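Local structure of flagellin (Burkholderia pseudomallei, 4CFI) at residues 109-114 and 139-144; 113-118 and 201-206; 117-122 and 133-138. The protein probably polymerises as the subunit of the bacterial flagellar filament, the helical propeller used in swimming, and serves as a target of the immune response. One frame throughout, in Å; residues are numbered along the deposited sequence. Where two conformers were deposited one is given.

Interaction 1. Residues 109-114 and 139-144; sequences GQTLGT and NVVSDG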
loop_
_atom_site.group_PDB
_atom_site.type_symbol
_atom_site.label_atom_id
_atom_site.label_comp_id
_atom_site.label_asym_id
_atom_site.label_seq_id
_atom_site.Cartn_x
_atom_site.Cartn_y
_atom_site.Cartn_z
ATOM N N GLY A 109 -9.441 4.509 -2.861
ATOM C CA GLY A 109 -9.763 5.875 -2.447
ATOM C C GLY A 109 -8.593 6.779 -2.113
ATOM O O GLY A 109 -8.813 7.877 -1.605
ATOM N N GLN A 110 -7.370 6.339 -2.381
ATOM C CA GLN A 110 -6.183 7.113 -2.031
ATOM C C GLN A 110 -5.687 7.871 -3.262
ATOM O O GLN A 110 -5.567 7.309 -4.353
ATOM C CB GLN A 110 -5.108 6.175 -1.492
ATOM C CG GLN A 110 -5.560 5.397 -0.264
ATOM C CD GLN A 110 -5.480 6.246 0.986
ATOM O OE1 GLN A 110 -6.500 6.579 1.580
ATOM N NE2 GLN A 110 -4.259 6.635 1.370
ATOM N N THR A 111 -5.411 9.162 -3.092
ATOM C CA THR A 111 -4.866 9.957 -4.180
ATOM C C THR A 111 -3.381 9.636 -4.312
ATOM O O THR A 111 -2.595 9.846 -3.405
ATOM C CB THR A 111 -5.130 11.453 -3.986
ATOM O OG1 THR A 111 -6.554 11.665 -3.992
ATOM C CG2 THR A 111 -4.523 12.272 -5.119
ATOM N N LEU A 112 -3.018 9.105 -5.471
ATOM C CA LEU A 112 -1.662 8.667 -5.771
ATOM C C LEU A 112 -0.797 9.809 -6.273
ATOM O O LEU A 112 0.420 9.765 -6.140
ATOM C CB LEU A 112 -1.684 7.529 -6.810
ATOM C CG LEU A 112 -2.529 6.316 -6.419
ATOM C CD1 LEU A 112 -2.520 5.281 -7.542
ATOM C CD2 LEU A 112 -2.010 5.684 -5.135
ATOM N N GLY A 113 -1.416 10.800 -6.907
ATOM C CA GLY A 113 -0.710 11.973 -7.418
ATOM C C GLY A 113 -1.644 12.824 -8.246
ATOM O O GLY A 113 -2.732 12.378 -8.601
ATOM N N THR A 114 -1.194 14.040 -8.543
ATOM C CA THR A 114 -1.924 14.995 -9.339
ATOM C C THR A 114 -1.019 15.464 -10.479
ATOM O O THR A 114 0.133 15.851 -10.260
ATOM C CB THR A 114 -2.341 16.184 -8.462
ATOM O OG1 THR A 114 -3.193 15.703 -7.424
ATOM C CG2 THR A 114 -3.055 17.264 -9.269
ATOM N N ASN A 139 -6.344 14.361 -10.827
ATOM C CA ASN A 139 -6.020 13.581 -9.643
ATOM C C ASN A 139 -6.261 12.121 -9.947
ATOM O O ASN A 139 -7.332 11.762 -10.421
ATOM C CB ASN A 139 -6.900 14.009 -8.485
ATOM C CG ASN A 139 -6.837 15.508 -8.261
ATOM O OD1 ASN A 139 -5.781 16.068 -7.938
ATOM N ND2 ASN A 139 -7.964 16.169 -8.440
ATOM N N VAL A 140 -5.257 11.289 -9.683
ATOM C CA VAL A 140 -5.321 9.849 -9.938
ATOM C C VAL A 140 -5.526 9.138 -8.598
ATOM O O VAL A 140 -4.706 9.264 -7.686
ATOM C CB VAL A 140 -4.033 9.366 -10.625
ATOM C CG1 VAL A 140 -4.107 7.866 -10.935
ATOM C CG2 VAL A 140 -3.776 10.161 -11.896
ATOM N N VAL A 141 -6.634 8.412 -8.508
ATOM C CA VAL A 141 -7.107 7.841 -7.256
ATOM C C VAL A 141 -7.153 6.306 -7.383
ATOM O O VAL A 141 -7.630 5.769 -8.377
ATOM C CB VAL A 141 -8.515 8.411 -6.918
ATOM C CG1 VAL A 141 -9.022 7.856 -5.608
ATOM C CG2 VAL A 141 -8.488 9.940 -6.858
ATOM N N SER A 142 -6.643 5.602 -6.384
ATOM C CA SER A 142 -6.645 4.140 -6.417
ATOM C C SER A 142 -8.060 3.577 -6.337
ATOM O O SER A 142 -8.949 4.190 -5.730
ATOM C CB SER A 142 -5.839 3.602 -5.233
ATOM O OG SER A 142 -6.423 4.064 -4.027
ATOM N N ASP A 143 -8.252 2.395 -6.928
ATOM C CA ASP A 143 -9.530 1.686 -6.865
ATOM C C ASP A 143 -9.516 0.422 -5.995
ATOM O O ASP A 143 -10.536 -0.242 -5.883
ATOM C CB ASP A 143 -10.100 1.405 -8.271
ATOM C CG ASP A 143 -9.301 0.380 -9.072
ATOM O OD1 ASP A 143 -8.371 -0.262 -8.538
ATOM O OD2 ASP A 143 -9.630 0.212 -10.274
ATOM N N GLY A 144 -8.399 0.107 -5.364
ATOM C CA GLY A 144 -8.301 -1.066 -4.506
ATOM C C GLY A 144 -8.022 -2.363 -5.247
ATOM O O GLY A 144 -7.826 -3.406 -4.606
#
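T114 and N139 meet because each places its first polar branch opposite its own carbonyl carbon: OG1 of T114 by a chi1 of -61°, CG of N139 by one of -53°. The two side chains then lie next to each other and run the same way, and T114 OG1 donates to N139 OD1 at 2.7 Å, in the plane of the amide and on a lone pair. N139 ND2 is left to bond T151 on the next strand, which holds the amide from both ends; an asparagine, with an acceptor and a donor on one flat group, suits a middle strand.

These residues belong to the antiparallel three-stranded meander of the D2 domain, in which 111-119 pairs with 135-142. The pairing contains a beta bulge: between the pairs T111-V141 and T114-N139 lie two residues, L112 and G113, facing V140 alone. L112 N gives its hydrogen to V140 O at 2.8 Å, and V140 N bonds G113 O at 3.0 Å. L112 CB sits 3.6 Å from V140 O, while the leucine side chain packs on I210 and V213 of helix 197-213.

S142 closes the end of the strand pair. Its OG accepts from Q110 N at 3.0 Å and also bonds Q107 O, its N reaches Q110 O at 2.9 Å, and its O is met from above the carbonyl plane by G109 N at 2.9 Å. G109 has a positive phi of 92°, easily adopted by glycine, and V141 CG1 rests 3.7 Å from G109 C.

Interaction 2. Residues 113-118 and 201-206; sequences GTIKVA and ANATAM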
loop_
_atom_site.group_PDB
_atom_site.type_symbol
_atom_site.label_atom_id
_atom_site.label_comp_id
_atom_site.label_asym_id
_atom_site.label_seq_id
_atom_site.Cartn_x
_atom_site.Cartn_y
_atom_site.Cartn_z
ATOM N N GLY A 113 -1.416 10.800 -6.907
ATOM C CA GLY A 113 -0.710 11.973 -7.418
ATOM C C GLY A 113 -1.644 12.824 -8.246
ATOM O O GLY A 113 -2.732 12.378 -8.601
ATOM N N THR A 114 -1.194 14.040 -8.543
ATOM C CA THR A 114 -1.924 14.995 -9.339
ATOM C C THR A 114 -1.019 15.464 -10.479
ATOM O O THR A 114 0.133 15.851 -10.260
ATOM C CB THR A 114 -2.341 16.184 -8.462
ATOM O OG1 THR A 114 -3.193 15.703 -7.424
ATOM C CG2 THR A 114 -3.055 17.264 -9.269
ATOM N N ILE A 115 -1.564 15.420 -11.689
ATOM C CA ILE A 115 -0.830 15.730 -12.925
ATOM C C ILE A 115 -1.371 17.036 -13.497
ATOM O O ILE A 115 -2.588 17.181 -13.679
ATOM C CB ILE A 115 -1.000 14.621 -14.001
ATOM C CG1 ILE A 115 -0.711 13.230 -13.408
ATOM C CG2 ILE A 115 -0.170 14.926 -15.236
ATOM C CD1 ILE A 115 -1.204 12.093 -14.276
ATOM N N LYS A 116 -0.483 17.994 -13.786
ATOM C CA LYS A 116 -0.894 19.224 -14.477
ATOM C C LYS A 116 -1.029 18.943 -15.970
ATOM O O LYS A 116 -0.112 18.421 -16.586
ATOM C CB LYS A 116 0.108 20.369 -14.222
ATOM C CG LYS A 116 -0.240 21.656 -14.963
ATOM C CD LYS A 116 0.824 22.730 -14.829
ATOM C CE LYS A 116 0.398 24.012 -15.520
ATOM N NZ LYS A 116 1.414 25.090 -15.378
ATOM N N VAL A 117 -2.174 19.307 -16.534
ATOM C CA VAL A 117 -2.546 19.011 -17.917
ATOM C C VAL A 117 -3.217 20.238 -18.542
ATOM O O VAL A 117 -3.419 21.251 -17.881
ATOM C CB VAL A 117 -3.508 17.796 -18.012
ATOM C CG1 VAL A 117 -2.844 16.560 -17.433
ATOM C CG2 VAL A 117 -4.854 18.078 -17.352
ATOM N N ALA A 118 -3.549 20.134 -19.825
ATOM C CA ALA A 118 -4.244 21.202 -20.551
ATOM C C ALA A 118 -5.116 20.569 -21.623
ATOM O O ALA A 118 -4.669 20.364 -22.757
ATOM C CB ALA A 118 -3.258 22.197 -21.165
ATOM N N ALA A 201 7.810 17.528 -18.699
ATOM C CA ALA A 201 8.730 16.714 -17.901
ATOM C C ALA A 201 8.175 16.475 -16.494
ATOM O O ALA A 201 8.312 15.372 -15.934
ATOM C CB ALA A 201 10.110 17.380 -17.822
ATOM N N ASN A 202 7.576 17.489 -15.886
ATOM C CA ASN A 202 6.998 17.316 -14.564
ATOM C C ASN A 202 5.897 16.257 -14.587
ATOM O O ASN A 202 5.789 15.436 -13.674
ATOM C CB ASN A 202 6.420 18.633 -14.037
ATOM C CG ASN A 202 7.482 19.659 -13.664
ATOM O OD1 ASN A 202 8.672 19.352 -13.567
ATOM N ND2 ASN A 202 7.039 20.894 -13.441
ATOM N N ALA A 203 5.064 16.280 -15.626
ATOM C CA ALA A 203 3.986 15.297 -15.759
ATOM C C ALA A 203 4.528 13.871 -15.911
ATOM O O ALA A 203 4.020 12.935 -15.288
ATOM C CB ALA A 203 3.084 15.660 -16.928
ATOM N N THR A 204 5.540 13.694 -16.753
ATOM C CA THR A 204 6.180 12.401 -16.916
ATOM C C THR A 204 6.705 11.879 -15.583
ATOM O O THR A 204 6.521 10.705 -15.257
ATOM C CB THR A 204 7.301 12.520 -17.960
ATOM O OG1 THR A 204 6.710 12.892 -19.206
ATOM C CG2 THR A 204 8.067 11.235 -18.123
ATOM N N ALA A 205 7.333 12.754 -14.806
ATOM C CA ALA A 205 7.852 12.384 -13.497
ATOM C C ALA A 205 6.714 12.008 -12.544
ATOM O O ALA A 205 6.857 11.069 -11.766
ATOM C CB ALA A 205 8.690 13.508 -12.908
ATOM N N MET A 206 5.603 12.732 -12.590
ATOM C CA MET A 206 4.457 12.392 -11.742
ATOM C C MET A 206 3.843 11.046 -12.126
ATOM O O MET A 206 3.474 10.261 -11.258
ATOM C CB MET A 206 3.403 13.505 -11.763
ATOM C CG MET A 206 2.205 13.260 -10.861
ATOM S SD MET A 206 2.617 12.907 -9.145
ATOM C CE MET A 206 3.015 14.545 -8.549
#
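Segment 113-118 of strand 111-119 and segment 201-206 of helix 197-213 run in largely opposed directions, at 149° with their short axes 7.8 Å apart at the nearest, and they come close enough for the CA atoms of I115 and A203 to stand 5.6 Å apart. The contact is made by apolar side chains and by the strand backbone that M206 covers, T114 O included, and M206 has the largest share of it. Its CG is anti to the backbone N, chi1 -177°, which sends the chain out to the strand; bends at the next two torsions then curl it around one backbone oxygen. M206 CG lies 3.4 Å from T114 O, and M206 CE returns to within 3.6 Å of the same T114 O. The sulfur between them, SD, settles 3.9 Å from G113 CA, an approach that suits a residue with no side chain. Methionine is apt here because an unbranched thioether can follow such a curve.

I115 divides its two branches between two helix residues. The side chains of I115 and M206 cross obliquely, with I115 CG1 3.9 Å from M206 CG, and I115 CG2 touches A203 CB at 3.7 Å. The small alanine allows the helix to come near the strand there. K116 stretches its chain out fully and sets its ammonium in a salt bridge with D199, one helical turn before A203, so a charge tie at the helix start accompanies these packing contacts.

A203 and M206 continue the helix face that V207 and I210 extend, both of which also touch I115. Helix 197-213 thus lies across the side of the sheet that bears I115 and V140, while L187, from a loop, adds to the surroundings of I115.

Interaction 3. Residues 117-122 and 133-138; sequences VAIDSS and QETTQI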
loop_
_atom_site.group_PDB
_atom_site.type_symbol
_atom_site.label_atom_id
_atom_site.label_comp_id
_atom_site.label_asym_id
_atom_site.label_seq_id
_atom_site.Cartn_x
_atom_site.Cartn_y
_atom_site.Cartn_z
ATOM N N VAL A 117 -2.174 19.307 -16.534
ATOM C CA VAL A 117 -2.546 19.011 -17.917
ATOM C C VAL A 117 -3.217 20.238 -18.542
ATOM O O VAL A 117 -3.419 21.251 -17.881
ATOM C CB VAL A 117 -3.508 17.796 -18.012
ATOM C CG1 VAL A 117 -2.844 16.560 -17.433
ATOM C CG2 VAL A 117 -4.854 18.078 -17.352
ATOM N N ALA A 118 -3.549 20.134 -19.825
ATOM C CA ALA A 118 -4.244 21.202 -20.551
ATOM C C ALA A 118 -5.116 20.569 -21.623
ATOM O O ALA A 118 -4.669 20.364 -22.757
ATOM C CB ALA A 118 -3.258 22.197 -21.165
ATOM N N ILE A 119 -6.344 20.205 -21.250
ATOM C CA ILE A 119 -7.248 19.464 -22.113
ATOM C C ILE A 119 -8.660 20.018 -22.051
ATOM O O ILE A 119 -9.033 20.702 -21.087
ATOM C CB ILE A 119 -7.261 17.942 -21.790
ATOM C CG1 ILE A 119 -7.801 17.678 -20.385
ATOM C CG2 ILE A 119 -5.875 17.328 -22.008
ATOM C CD1 ILE A 119 -7.799 16.220 -19.955
ATOM N N ASP A 120 -9.447 19.721 -23.083
ATOM C CA ASP A 120 -10.863 20.023 -23.064
ATOM C C ASP A 120 -11.668 18.891 -22.425
ATOM O O ASP A 120 -11.116 17.914 -21.914
ATOM C CB ASP A 120 -11.353 20.420 -24.483
ATOM C CG ASP A 120 -11.418 19.273 -25.473
ATOM O OD1 ASP A 120 -11.334 18.109 -25.064
ATOM O OD2 ASP A 120 -11.529 19.582 -26.691
ATOM N N SER A 121 -12.990 19.025 -22.432
ATOM C CA SER A 121 -13.844 18.061 -21.730
ATOM C C SER A 121 -13.853 16.676 -22.385
ATOM O O SER A 121 -14.312 15.708 -21.769
ATOM C CB SER A 121 -15.273 18.601 -21.604
ATOM O OG SER A 121 -15.884 18.779 -22.884
ATOM N N SER A 122 -13.376 16.580 -23.624
ATOM C CA SER A 122 -13.241 15.309 -24.333
ATOM C C SER A 122 -11.841 14.699 -24.241
ATOM O O SER A 122 -11.604 13.639 -24.809
ATOM C CB SER A 122 -13.595 15.463 -25.820
ATOM O OG SER A 122 -14.920 15.911 -25.989
ATOM N N GLN A 133 -15.050 24.347 -20.679
ATOM C CA GLN A 133 -14.111 24.475 -19.578
ATOM C C GLN A 133 -12.837 23.693 -19.880
ATOM O O GLN A 133 -12.890 22.591 -20.432
ATOM C CB GLN A 133 -14.741 23.932 -18.281
ATOM C CG GLN A 133 -13.830 23.899 -17.059
ATOM C CD GLN A 133 -14.553 23.419 -15.816
ATOM O OE1 GLN A 133 -14.997 24.226 -14.998
ATOM N NE2 GLN A 133 -14.694 22.105 -15.672
ATOM N N GLU A 134 -11.696 24.245 -19.473
ATOM C CA GLU A 134 -10.397 23.555 -19.559
ATOM C C GLU A 134 -10.154 22.745 -18.278
ATOM O O GLU A 134 -10.360 23.238 -17.157
ATOM C CB GLU A 134 -9.252 24.552 -19.758
ATOM C CG GLU A 134 -7.894 23.911 -20.017
ATOM C CD GLU A 134 -6.744 24.897 -20.184
ATOM O OE1 GLU A 134 -6.998 26.113 -20.078
ATOM O OE2 GLU A 134 -5.586 24.445 -20.438
ATOM N N THR A 135 -9.742 21.495 -18.460
ATOM C CA THR A 135 -9.208 20.701 -17.371
ATOM C C THR A 135 -7.717 20.975 -17.261
ATOM O O THR A 135 -6.985 20.811 -18.240
ATOM C CB THR A 135 -9.463 19.203 -17.605
ATOM O OG1 THR A 135 -10.883 18.971 -17.647
ATOM C CG2 THR A 135 -8.833 18.342 -16.535
ATOM N N THR A 136 -7.282 21.377 -16.076
ATOM C CA THR A 136 -5.918 21.825 -15.822
ATOM C C THR A 136 -5.140 20.917 -14.856
ATOM O O THR A 136 -3.908 21.022 -14.772
ATOM C CB THR A 136 -5.878 23.262 -15.294
ATOM O OG1 THR A 136 -6.649 23.314 -14.090
ATOM C CG2 THR A 136 -6.465 24.246 -16.340
ATOM N N GLN A 137 -5.826 20.030 -14.130
ATOM C CA GLN A 137 -5.170 19.007 -13.303
ATOM C C GLN A 137 -5.998 17.748 -13.355
ATOM O O GLN A 137 -7.220 17.820 -13.488
ATOM C CB GLN A 137 -5.045 19.437 -11.822
ATOM C CG GLN A 137 -4.397 20.795 -11.622
ATOM C CD GLN A 137 -4.303 21.232 -10.187
ATOM O OE1 GLN A 137 -4.756 20.554 -9.288
ATOM N NE2 GLN A 137 -3.726 22.403 -9.977
ATOM N N ILE A 138 -5.330 16.599 -13.206
ATOM C CA ILE A 138 -6.014 15.329 -13.016
ATOM C C ILE A 138 -5.458 14.669 -11.765
ATOM O O ILE A 138 -4.256 14.426 -11.655
ATOM C CB ILE A 138 -5.857 14.384 -14.226
ATOM C CG1 ILE A 138 -6.427 15.053 -15.483
ATOM C CG2 ILE A 138 -6.523 13.036 -13.936
ATOM C CD1 ILE A 138 -6.079 14.294 -16.763
HETATM O O HOH W 1 -3.774 23.994 -18.345
HETATM O O HOH W 2 -11.386 16.734 -19.198
HETATM O O HOH W 3 -14.116 21.704 -22.791
#
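E134 approaches I119 and A118 along its whole length, where strands 111-119 and 135-142 separate at the loop end of an antiparallel beta-hairpin with a long connection. From the CB of E134, which is 4.1 Å from I119 O, the chain passes to CG, 3.6 Å from the same I119 O. With CG anti to the backbone N, chi1 -173°, and the rest extended, the carboxylate travels beside the strand until OE2 is 3.3 Å from A118 CB. There OE2 also accepts from a water that donates in turn to V117 O, linking the acid to the strand backbone; alanine, with only a methyl to offer, suits a place beside which the carboxylate passes. W126 of the connection also touches this glutamate.

Backbone bonds join the two strands. I119 and T135 exchange two of them, T135 N reaching I119 O at 2.8 Å, but V117 N meets T136 O from well above the carbonyl plane, as the register slips by one residue and the short strand axes make 134°, well short of antiparallel.

On the face of I119 and T135 the contact is mostly apolar. I119 and T135 lie alongside, with I119 CG1 3.6 Å from T135 CB, and I138 crosses V117 at about a right angle, its CD1 4.0 Å from V117 CG1. Helix 160-167 covers I119 and I138 through V166 and F167.

Beyond the strand, D120 OD1 accepts from S122 N in an Asx turn, and a water that takes the hydrogen of S121 N donates to Q133 O at 2.8 Å.

Overall arrangement
After two long helices and two short strand pairs, the chain enters the D2 region, where strand 111-119 leads into a long connection and strand 135-142 returns beside it. Interaction 3 closes the loop between 122 and 133, and interaction 1 closes the wider one at the other end of the same strand pair, with interaction 3 nested inside it. Interaction 2 starts from the same first strand, sharing G113 and T114 with interaction 1 and V117 and A118 with interaction 3. Its loop runs past 144 to helix 197-213, so it crosses interaction 1 and encloses the loop of interaction 3. Together the three tie both ends of the hairpin and the covering helix into one unit.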